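Local coordinates for protein xylulokinase (Brucella ovis, PDB 5VM1) that probably phosphorylates D-xylulose to D-xylulose 5-phosphate with ATP, as a two-domain carbohydrate kinase of the FGGY family, at residues A[82-87]-A[244-249]; A[179-184]-A[286-291]; A[249-254]-A[398-403]; A[440-445]-A[451-456]. All coordinates share one frame; numbering follows the deposited sequence.

In the fold
Contacts 1 and 3 use the two ends of helix 243-251: contact 1 sets its first turn against the N-terminal sheet, and contact 3 sets its last residue against the C-terminal sheet. Contact 2 reaches an edge strand of that second sheet from the N-terminal domain. Contacts 1, 2 and 4 are buried and contact 3 partly so; contact 4 lies farthest from the chain centre, and exposed residues flank its apolar core. Contact 1 sets a serine and a methionine against an alanine and an asparagine beside predicted active-site residues, contact 2 combines a phenyl ring with backbone, and contacts 3 and 4 are aliphatic and sulfur packing. C249 touches both A290 of contact 2 and L440 of contact 4.

Contact 1 of 4, residues A[82-87]-A[244-249]; sequences GLSGQM and NAASAC
S84 and A246 meet where strand 78-85 faces the first turns of helix 243-251, within the actin-like ATPase fold of the N-terminal half. The methyl of A246 comes up to the serine side chain, with its CB 3.3 Å from S84 OG and 3.7 Å from S84 CB. The hydroxyl lies anti to the S84 backbone N (chi1 172°), and its polar partner is found elsewhere: it hydrogen-bonds OD1 of D14, a residue predicted to be important for activity. A246 is thus a neighbour of that bond and takes no part in it. Farther along, M87 and N244 make the second touch, their side chains crossing at about a right angle, with the thioether sulfur against the end of the asparagine side chain. M87 is predicted to bind substrate, and N244 directly follows D243, the predicted proton acceptor, whose side chain is touched by both S84 and M87.

Behind this first shell, strand 78-85 runs parallel to both its neighbours, 9-15 and 236-242, so that S84 is carried into the sheet centre by backbone bonds to L13 and L15. Helix 433-446 closes another side through A433, which touches S84 and A246. The helix itself is regular here, and the amide N of A248 reaches O of N244 at 2.9 Å.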
loop_
_atom_site.group_PDB
_atom_site.type_symbol
_atom_site.label_atom_id
_atom_site.label_comp_id
_atom_site.label_asym_id
_atom_site.label_seq_id
_atom_site.Cartn_x
_atom_site.Cartn_y
_atom_site.Cartn_z
ATOM N N GLY A 82 -11.553 13.420 -3.755
ATOM C CA GLY A 82 -10.357 12.628 -4.031
ATOM C C GLY A 82 -10.588 11.156 -3.758
ATOM O O GLY A 82 -11.282 10.800 -2.808
ATOM N N LEU A 83 -9.999 10.308 -4.594
ATOM C CA LEU A 83 -10.179 8.861 -4.533
ATOM C C LEU A 83 -8.901 8.126 -4.116
ATOM O O LEU A 83 -7.785 8.502 -4.483
ATOM C CB LEU A 83 -10.647 8.297 -5.887
ATOM C CG LEU A 83 -11.923 8.867 -6.451
ATOM C CD1 LEU A 83 -12.342 8.163 -7.735
ATOM C CD2 LEU A 83 -12.969 8.741 -5.415
ATOM N N SER A 84 -9.095 7.019 -3.395
ATOM C CA SER A 84 -8.031 6.096 -3.031
ATOM C C SER A 84 -8.544 4.677 -3.198
ATOM O O SER A 84 -9.738 4.411 -3.022
ATOM C CB SER A 84 -7.574 6.275 -1.594
ATOM O OG SER A 84 -6.685 5.237 -1.245
ATOM N N GLY A 85 -7.648 3.773 -3.567
ATOM C CA GLY A 85 -8.063 2.399 -3.776
ATOM C C GLY A 85 -6.993 1.365 -3.515
ATOM O O GLY A 85 -5.793 1.618 -3.674
ATOM N N GLN A 86 -7.457 0.168 -3.148
ATOM C CA GLN A 86 -6.643 -1.027 -3.216
ATOM C C GLN A 86 -6.129 -1.180 -4.629
ATOM O O GLN A 86 -6.908 -1.115 -5.580
ATOM C CB GLN A 86 -7.498 -2.229 -2.845
ATOM C CG GLN A 86 -8.937 -2.105 -3.362
ATOM C CD GLN A 86 -9.710 -3.423 -3.396
ATOM O OE1 GLN A 86 -9.188 -4.478 -3.762
ATOM N NE2 GLN A 86 -10.955 -3.366 -2.953
ATOM N N MET A 87 -4.827 -1.425 -4.754
ATOM C CA MET A 87 -4.084 -1.413 -6.004
ATOM C C MET A 87 -4.280 -2.715 -6.779
ATOM O O MET A 87 -4.852 -3.684 -6.284
ATOM C CB MET A 87 -2.604 -1.179 -5.701
ATOM C CG MET A 87 -2.284 0.095 -4.902
ATOM S SD MET A 87 -0.549 0.362 -4.591
ATOM C CE MET A 87 0.094 0.506 -6.236
ATOM N N ASN A 244 -1.274 2.893 -1.111
ATOM C CA ASN A 244 0.028 3.204 -0.531
ATOM C C ASN A 244 0.399 4.661 -0.771
ATOM O O ASN A 244 0.678 5.398 0.178
ATOM C CB ASN A 244 1.081 2.256 -1.077
ATOM C CG ASN A 244 0.950 0.870 -0.499
ATOM O OD1 ASN A 244 0.331 -0.013 -1.099
ATOM N ND2 ASN A 244 1.567 0.656 0.657
ATOM N N ALA A 245 0.372 5.097 -2.035
ATOM C CA ALA A 245 0.657 6.483 -2.375
ATOM C C ALA A 245 -0.381 7.423 -1.760
ATOM O O ALA A 245 -0.060 8.558 -1.390
ATOM C CB ALA A 245 0.712 6.631 -3.894
ATOM N N ALA A 246 -1.641 6.983 -1.666
ATOM C CA ALA A 246 -2.646 7.798 -0.987
ATOM C C ALA A 246 -2.300 7.974 0.477
ATOM O O ALA A 246 -2.316 9.089 1.010
ATOM C CB ALA A 246 -4.018 7.139 -1.094
ATOM N N SER A 247 -1.954 6.870 1.131
ATOM C CA SER A 247 -1.575 6.887 2.538
ATOM C C SER A 247 -0.405 7.829 2.770
ATOM O O SER A 247 -0.419 8.633 3.709
ATOM C CB SER A 247 -1.223 5.460 2.951
ATOM O OG SER A 247 -1.410 5.261 4.315
ATOM N N ALA A 248 0.593 7.776 1.877
ATOM C CA ALA A 248 1.768 8.639 1.978
ATOM C C ALA A 248 1.412 10.118 1.827
ATOM O O ALA A 248 1.988 10.967 2.519
ATOM C CB ALA A 248 2.802 8.237 0.927
ATOM N N CYS A 249 0.455 10.446 0.944
ATOM C CA CYS A 249 -0.043 11.820 0.866
ATOM C C CYS A 249 -0.734 12.231 2.150
ATOM O O CYS A 249 -0.612 13.375 2.584
ATOM C CB CYS A 249 -1.018 11.994 -0.297
ATOM S SG CYS A 249 -0.288 11.994 -1.932
#

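Contact 2 of 4, residues A[179-184]-A[286-291]; sequences DSAGTS and AFCHAL
With chi1 at -63°, F287 holds CG beside its own backbone N and opposite its carbonyl carbon, and the ring projects from strand 285-288 against A181 and G182. One ortho carbon takes the alanine methyl, CD1 of F287 lying 3.6 Å from CB of A181. The next ring carbon meets backbone: CE1 of F287 is 3.4 Å from O of A181 and 4.0 Å from CA of G182. C288 adds a looser touch, its SG 4.3 Å from CB of A181, and L186 packs on both of these residues.

The surface that receives the ring is a type I turn from S180 to T183. The carbonyl O of S180 is gripped twice by T183, by the backbone N at 3.0 Å and by OG1 of T183 at 2.7 Å from S180 O, the hydroxyl bond lying in the carbonyl plane. This fixes the bend that presents A181. G182 O in turn accepts a hydrogen bond from ND1 of H88, a predicted substrate-binding residue, while the ring of H285 lies nearly parallel to that of F287. The contact therefore joins the N-terminal and C-terminal domains beside the probable sugar site, an arrangement consistent with the interdomain cleft of FGGY kinases.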
loop_
_atom_site.group_PDB
_atom_site.type_symbol
_atom_site.label_atom_id
_atom_site.label_comp_id
_atom_site.label_asym_id
_atom_site.label_seq_id
_atom_site.Cartn_x
_atom_site.Cartn_y
_atom_site.Cartn_z
ATOM N N ASP A 179 -1.303 4.429 -9.266
ATOM C CA ASP A 179 -2.085 3.214 -9.302
ATOM C C ASP A 179 -1.762 2.423 -10.551
ATOM O O ASP A 179 -1.697 1.187 -10.514
ATOM C CB ASP A 179 -3.571 3.586 -9.237
ATOM C CG ASP A 179 -4.413 2.628 -8.373
ATOM O OD1 ASP A 179 -3.929 1.562 -7.898
ATOM O OD2 ASP A 179 -5.581 3.003 -8.130
ATOM N N SER A 180 -1.507 3.124 -11.647
ATOM C CA SER A 180 -1.255 2.439 -12.892
ATOM C C SER A 180 0.150 1.863 -12.991
ATOM O O SER A 180 0.347 0.893 -13.734
ATOM C CB SER A 180 -1.564 3.393 -14.034
ATOM O OG SER A 180 -2.969 3.418 -14.244
ATOM N N ALA A 181 1.107 2.375 -12.208
ATOM C CA ALA A 181 2.424 1.742 -12.140
ATOM C C ALA A 181 2.342 0.348 -11.532
ATOM O O ALA A 181 3.271 -0.450 -11.704
ATOM C CB ALA A 181 3.418 2.603 -11.350
ATOM N N GLY A 182 1.270 0.054 -10.812
ATOM C CA GLY A 182 0.993 -1.268 -10.303
ATOM C C GLY A 182 0.307 -2.219 -11.263
ATOM O O GLY A 182 -0.031 -3.337 -10.882
ATOM N N THR A 183 0.129 -1.845 -12.516
ATOM C CA THR A 183 -0.511 -2.752 -13.455
ATOM C C THR A 183 0.477 -3.652 -14.156
ATOM O O THR A 183 0.082 -4.711 -14.656
ATOM C CB THR A 183 -1.270 -1.965 -14.533
ATOM O OG1 THR A 183 -0.325 -1.237 -15.322
ATOM C CG2 THR A 183 -2.241 -0.990 -13.913
ATOM N N SER A 184 1.753 -3.275 -14.133
ATOM C CA SER A 184 2.824 -3.859 -14.928
ATOM C C SER A 184 2.634 -3.614 -16.418
ATOM O O SER A 184 3.231 -4.298 -17.235
ATOM C CB SER A 184 2.978 -5.345 -14.633
ATOM O OG SER A 184 3.415 -5.497 -13.299
ATOM N N ALA A 286 9.228 0.094 -7.196
ATOM C CA ALA A 286 9.389 1.504 -7.562
ATOM C C ALA A 286 8.193 1.901 -8.411
ATOM O O ALA A 286 8.009 1.385 -9.522
ATOM C CB ALA A 286 10.691 1.775 -8.318
ATOM N N PHE A 287 7.392 2.819 -7.888
ATOM C CA PHE A 287 6.163 3.248 -8.521
ATOM C C PHE A 287 6.151 4.762 -8.588
ATOM O O PHE A 287 6.822 5.443 -7.797
ATOM C CB PHE A 287 4.920 2.802 -7.734
ATOM C CG PHE A 287 4.730 1.322 -7.632
ATOM C CD1 PHE A 287 4.861 0.504 -8.736
ATOM C CD2 PHE A 287 4.359 0.747 -6.421
ATOM C CE1 PHE A 287 4.643 -0.876 -8.633
ATOM C CE2 PHE A 287 4.142 -0.627 -6.310
ATOM C CZ PHE A 287 4.286 -1.438 -7.422
ATOM N N CYS A 288 5.318 5.282 -9.494
ATOM C CA CYS A 288 5.015 6.709 -9.482
ATOM C C CYS A 288 4.294 7.077 -8.193
ATOM O O CYS A 288 3.541 6.281 -7.623
ATOM C CB CYS A 288 4.125 7.090 -10.670
ATOM S SG CYS A 288 4.759 6.628 -12.303
ATOM N N HIS A 289 4.535 8.295 -7.727
ATOM C CA HIS A 289 3.780 8.839 -6.611
ATOM C C HIS A 289 2.508 9.501 -7.133
ATOM O O HIS A 289 2.235 9.512 -8.330
ATOM C CB HIS A 289 4.626 9.835 -5.828
ATOM C CG HIS A 289 4.278 9.916 -4.374
ATOM N ND1 HIS A 289 2.990 9.774 -3.908
ATOM C CD2 HIS A 289 5.044 10.176 -3.287
ATOM C CE1 HIS A 289 2.976 9.939 -2.598
ATOM N NE2 HIS A 289 4.207 10.195 -2.199
ATOM N N ALA A 290 1.689 10.025 -6.231
ATOM C CA ALA A 290 0.496 10.735 -6.663
ATOM C C ALA A 290 0.810 12.139 -7.125
ATOM O O ALA A 290 -0.084 12.817 -7.630
ATOM C CB ALA A 290 -0.544 10.805 -5.553
ATOM N N LEU A 291 2.040 12.605 -6.925
ATOM C CA LEU A 291 2.319 13.977 -7.290
ATOM C C LEU A 291 3.141 14.009 -8.563
ATOM O O LEU A 291 3.894 13.081 -8.855
ATOM C CB LEU A 291 3.054 14.715 -6.167
ATOM C CG LEU A 291 2.399 14.557 -4.787
ATOM C CD1 LEU A 291 2.990 15.507 -3.777
ATOM C CD2 LEU A 291 0.901 14.732 -4.866
#

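Contact 3 of 4, residues A[249-254]-A[398-403]; sequences CGMGTV and SLTAVG
The junction between the two actin-like domains passes through the end of helix 243-251, where M251 leans on V402 and T400 of strand 399-402. M251 and V402 reach toward each other tip to tip. SD of M251 is 3.5 Å from CG1 of V402, and the terminal methyl CE of M251 follows at 3.6 Å from the same carbon. The other valine branch takes part more loosely, CG2 of V402 lying 4.1 Å from CE of M251. A bend at chi2 (94°) and another at chi3 fold the methionine so that sulfur and methyl both face the valine. T400 adds its CG2 to the CG of M251, nearer the root of that side chain.

Strand 399-402 sits inside the C-terminal mixed sheet, parallel to 259-263 on one side and 423-426 on the other. T400 and V402 point to the helix side, whereas A401 points to the opposite face and touches L412 of helix 409-419. Past M251 the chain leaves the helix at G252, whose phi is positive (82°), and T253 forms the centre of an inverse gamma turn. The amide N of T253 probably bonds back to O of A248, and the carbonyl O of T253 accepts from NE2 of H289.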
loop_
_atom_site.group_PDB
_atom_site.type_symbol
_atom_site.label_atom_id
_atom_site.label_comp_id
_atom_site.label_asym_id
_atom_site.label_seq_id
_atom_site.Cartn_x
_atom_site.Cartn_y
_atom_site.Cartn_z
ATOM N N CYS A 249 0.455 10.446 0.944
ATOM C CA CYS A 249 -0.043 11.820 0.866
ATOM C C CYS A 249 -0.734 12.231 2.150
ATOM O O CYS A 249 -0.612 13.375 2.584
ATOM C CB CYS A 249 -1.018 11.994 -0.297
ATOM S SG CYS A 249 -0.288 11.994 -1.932
ATOM N N GLY A 250 -1.457 11.308 2.786
ATOM C CA GLY A 250 -2.049 11.621 4.076
ATOM C C GLY A 250 -1.009 11.846 5.155
ATOM O O GLY A 250 -1.231 12.624 6.083
ATOM N N MET A 251 0.136 11.181 5.045
ATOM C CA MET A 251 1.177 11.243 6.055
ATOM C C MET A 251 2.203 12.338 5.817
ATOM O O MET A 251 3.019 12.592 6.709
ATOM C CB MET A 251 1.930 9.921 6.104
ATOM C CG MET A 251 2.586 9.692 7.435
ATOM S SD MET A 251 1.415 8.738 8.367
ATOM C CE MET A 251 1.342 7.356 7.181
ATOM N N GLY A 252 2.184 13.000 4.660
ATOM C CA GLY A 252 3.225 13.951 4.318
ATOM C C GLY A 252 4.486 13.327 3.761
ATOM O O GLY A 252 5.517 14.011 3.679
ATOM N N THR A 253 4.445 12.056 3.367
ATOM C CA THR A 253 5.631 11.386 2.846
ATOM C C THR A 253 5.700 11.555 1.324
ATOM O O THR A 253 5.387 10.660 0.548
ATOM C CB THR A 253 5.614 9.922 3.244
ATOM O OG1 THR A 253 5.261 9.829 4.620
ATOM C CG2 THR A 253 6.973 9.330 3.039
ATOM N N VAL A 254 6.095 12.755 0.905
ATOM C CA VAL A 254 6.132 13.085 -0.515
ATOM C C VAL A 254 7.469 13.708 -0.929
ATOM O O VAL A 254 7.769 13.806 -2.126
ATOM C CB VAL A 254 4.954 14.005 -0.871
ATOM C CG1 VAL A 254 3.650 13.310 -0.607
ATOM C CG2 VAL A 254 5.026 15.266 -0.058
ATOM N N SER A 398 14.792 10.578 8.304
ATOM C CA SER A 398 13.764 10.452 9.319
ATOM C C SER A 398 12.701 9.468 8.850
ATOM O O SER A 398 12.322 9.441 7.671
ATOM C CB SER A 398 13.157 11.824 9.637
ATOM O OG SER A 398 12.467 12.350 8.512
ATOM N N LEU A 399 12.193 8.699 9.798
ATOM C CA LEU A 399 11.223 7.652 9.560
ATOM C C LEU A 399 10.001 7.875 10.446
ATOM O O LEU A 399 10.133 8.241 11.615
ATOM C CB LEU A 399 11.871 6.285 9.832
ATOM C CG LEU A 399 11.106 5.048 9.382
ATOM C CD1 LEU A 399 10.717 5.108 7.900
ATOM C CD2 LEU A 399 11.917 3.822 9.684
ATOM N N THR A 400 8.810 7.692 9.874
ATOM C CA THR A 400 7.546 7.832 10.590
ATOM C C THR A 400 6.828 6.490 10.645
ATOM O O THR A 400 6.743 5.801 9.631
ATOM C CB THR A 400 6.690 8.855 9.895
ATOM O OG1 THR A 400 7.476 10.037 9.701
ATOM C CG2 THR A 400 5.469 9.169 10.715
ATOM N N ALA A 401 6.297 6.117 11.823
ATOM C CA ALA A 401 5.741 4.777 12.047
ATOM C C ALA A 401 4.221 4.784 12.195
ATOM O O ALA A 401 3.671 5.563 12.980
ATOM C CB ALA A 401 6.359 4.114 13.279
ATOM N N VAL A 402 3.550 3.894 11.451
ATOM C CA VAL A 402 2.106 3.689 11.533
ATOM C C VAL A 402 1.813 2.195 11.512
ATOM O O VAL A 402 2.713 1.366 11.394
ATOM C CB VAL A 402 1.340 4.397 10.395
ATOM C CG1 VAL A 402 1.645 5.884 10.440
ATOM C CG2 VAL A 402 1.633 3.748 9.014
ATOM N N GLY A 403 0.530 1.857 11.593
ATOM C CA GLY A 403 0.086 0.480 11.578
ATOM C C GLY A 403 -0.052 -0.067 12.977
ATOM O O GLY A 403 0.405 0.521 13.958
#

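Contact 4 of 4, residues A[440-445]-A[451-456]; sequences LGLIAA and FTICTP
I443 and I453 lie alongside each other and run in opposite directions, so I443 lays its CG1 and CD1 along the flank of I453. CG1 of I443 is 3.6 Å from CB of I453, and 3.7 Å from both I453 CG1 and I453 CG2. L442 meets the same isoleucine at a slant: CD2 of L442 comes 3.7 Å from CD1 of I453 and 3.8 Å from its CG2, reaching both branches. That placement follows from an extended leucine, with CG anti to the backbone N (chi1 180°), which carries the branched end across to I453. The third touch belongs to the tip of I443, whose CD1 stands 3.7 Å from SG of C454.

These residues join a pair of successive helices, the long 433-446 and the short, weakly bonded 450-453, linked by a brief connection, with the contact centred about 19 Å from the centre of the chain. D449 ties down the start of the second helix: its side chain accepts from the amide N of F451, and its carbonyl O bonds OG1 of T452. The chain then turns at C454, the centre of an inverse gamma turn in which N of T455 bonds O of I453 at 2.9 Å. On the inner side, L442 touches Y10 of strand 9-15. One turn before I443, R439 donates through NH1 to O of T455 and O of C249.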
loop_
_atom_site.group_PDB
_atom_site.type_symbol
_atom_site.label_atom_id
_atom_site.label_comp_id
_atom_site.label_asym_id
_atom_site.label_seq_id
_atom_site.Cartn_x
_atom_site.Cartn_y
_atom_site.Cartn_z
ATOM N N LEU A 440 -5.911 14.983 -1.821
ATOM C CA LEU A 440 -5.787 15.065 -3.272
ATOM C C LEU A 440 -7.001 15.777 -3.869
ATOM O O LEU A 440 -6.867 16.609 -4.777
ATOM C CB LEU A 440 -5.595 13.665 -3.866
ATOM C CG LEU A 440 -4.220 13.007 -3.609
ATOM C CD1 LEU A 440 -4.146 11.532 -4.006
ATOM C CD2 LEU A 440 -3.087 13.763 -4.273
ATOM N N GLY A 441 -8.182 15.544 -3.303
ATOM C CA GLY A 441 -9.342 16.299 -3.733
ATOM C C GLY A 441 -9.179 17.785 -3.480
ATOM O O GLY A 441 -9.546 18.606 -4.324
ATOM N N LEU A 442 -8.576 18.155 -2.338
ATOM C CA LEU A 442 -8.348 19.576 -2.064
ATOM C C LEU A 442 -7.365 20.163 -3.062
ATOM O O LEU A 442 -7.525 21.305 -3.508
ATOM C CB LEU A 442 -7.833 19.780 -0.634
ATOM C CG LEU A 442 -7.497 21.179 -0.071
ATOM C CD1 LEU A 442 -7.538 21.128 1.441
ATOM C CD2 LEU A 442 -6.155 21.774 -0.512
ATOM N N ILE A 443 -6.363 19.378 -3.452
ATOM C CA ILE A 443 -5.332 19.871 -4.352
ATOM C C ILE A 443 -5.887 20.094 -5.754
ATOM O O ILE A 443 -5.620 21.128 -6.379
ATOM C CB ILE A 443 -4.146 18.900 -4.345
ATOM C CG1 ILE A 443 -3.475 18.929 -2.968
ATOM C CG2 ILE A 443 -3.153 19.288 -5.418
ATOM C CD1 ILE A 443 -2.505 17.795 -2.725
ATOM N N ALA A 444 -6.676 19.149 -6.269
ATOM C CA ALA A 444 -7.194 19.312 -7.626
ATOM C C ALA A 444 -8.221 20.436 -7.724
ATOM O O ALA A 444 -8.253 21.160 -8.730
ATOM C CB ALA A 444 -7.819 18.007 -8.114
ATOM N N ALA A 445 -9.032 20.622 -6.676
ATOM C CA ALA A 445 -10.112 21.606 -6.720
ATOM C C ALA A 445 -9.577 23.032 -6.645
ATOM O O ALA A 445 -10.137 23.942 -7.266
ATOM C CB ALA A 445 -11.108 21.345 -5.587
ATOM N N PHE A 451 2.707 19.949 -2.837
ATOM C CA PHE A 451 3.667 19.794 -1.744
ATOM C C PHE A 451 3.365 20.720 -0.577
ATOM O O PHE A 451 3.780 20.428 0.550
ATOM C CB PHE A 451 5.106 20.008 -2.217
ATOM C CG PHE A 451 5.644 18.879 -3.041
ATOM C CD1 PHE A 451 5.918 17.651 -2.462
ATOM C CD2 PHE A 451 5.881 19.037 -4.393
ATOM C CE1 PHE A 451 6.424 16.589 -3.221
ATOM C CE2 PHE A 451 6.382 17.983 -5.153
ATOM C CZ PHE A 451 6.654 16.757 -4.558
ATOM N N THR A 452 2.641 21.813 -0.803
ATOM C CA THR A 452 2.243 22.634 0.331
ATOM C C THR A 452 1.018 22.079 1.043
ATOM O O THR A 452 0.770 22.445 2.189
ATOM C CB THR A 452 1.985 24.095 -0.092
ATOM O OG1 THR A 452 0.775 24.207 -0.855
ATOM C CG2 THR A 452 3.136 24.589 -0.931
ATOM N N ILE A 453 0.282 21.165 0.432
ATOM C CA ILE A 453 -0.910 20.605 1.069
ATOM C C ILE A 453 -0.579 19.356 1.880
ATOM O O ILE A 453 -1.009 19.211 3.024
ATOM C CB ILE A 453 -1.985 20.326 -0.003
ATOM C CG1 ILE A 453 -2.328 21.624 -0.732
ATOM C CG2 ILE A 453 -3.216 19.742 0.629
ATOM C CD1 ILE A 453 -2.636 22.780 0.184
ATOM N N CYS A 454 0.203 18.444 1.308
ATOM C CA CYS A 454 0.506 17.152 1.922
ATOM C C CYS A 454 1.629 17.295 2.950
ATOM O O CYS A 454 2.764 16.858 2.756
ATOM C CB CYS A 454 0.873 16.146 0.848
ATOM S SG CYS A 454 -0.449 15.811 -0.322
ATOM N N THR A 455 1.269 17.877 4.110
ATOM C CA THR A 455 2.168 18.154 5.221
ATOM C C THR A 455 2.209 16.971 6.184
ATOM O O THR A 455 1.266 16.170 6.249
ATOM C CB THR A 455 1.722 19.419 5.979
ATOM O OG1 THR A 455 0.394 19.259 6.492
ATOM C CG2 THR A 455 1.759 20.676 5.080
ATOM N N PRO A 456 3.303 16.796 6.924
ATOM C CA PRO A 456 3.332 15.729 7.932
ATOM C C PRO A 456 2.406 16.070 9.084
ATOM O O PRO A 456 2.082 17.249 9.311
ATOM C CB PRO A 456 4.804 15.705 8.382
ATOM C CG PRO A 456 5.328 17.079 8.055
ATOM C CD PRO A 456 4.584 17.516 6.810
#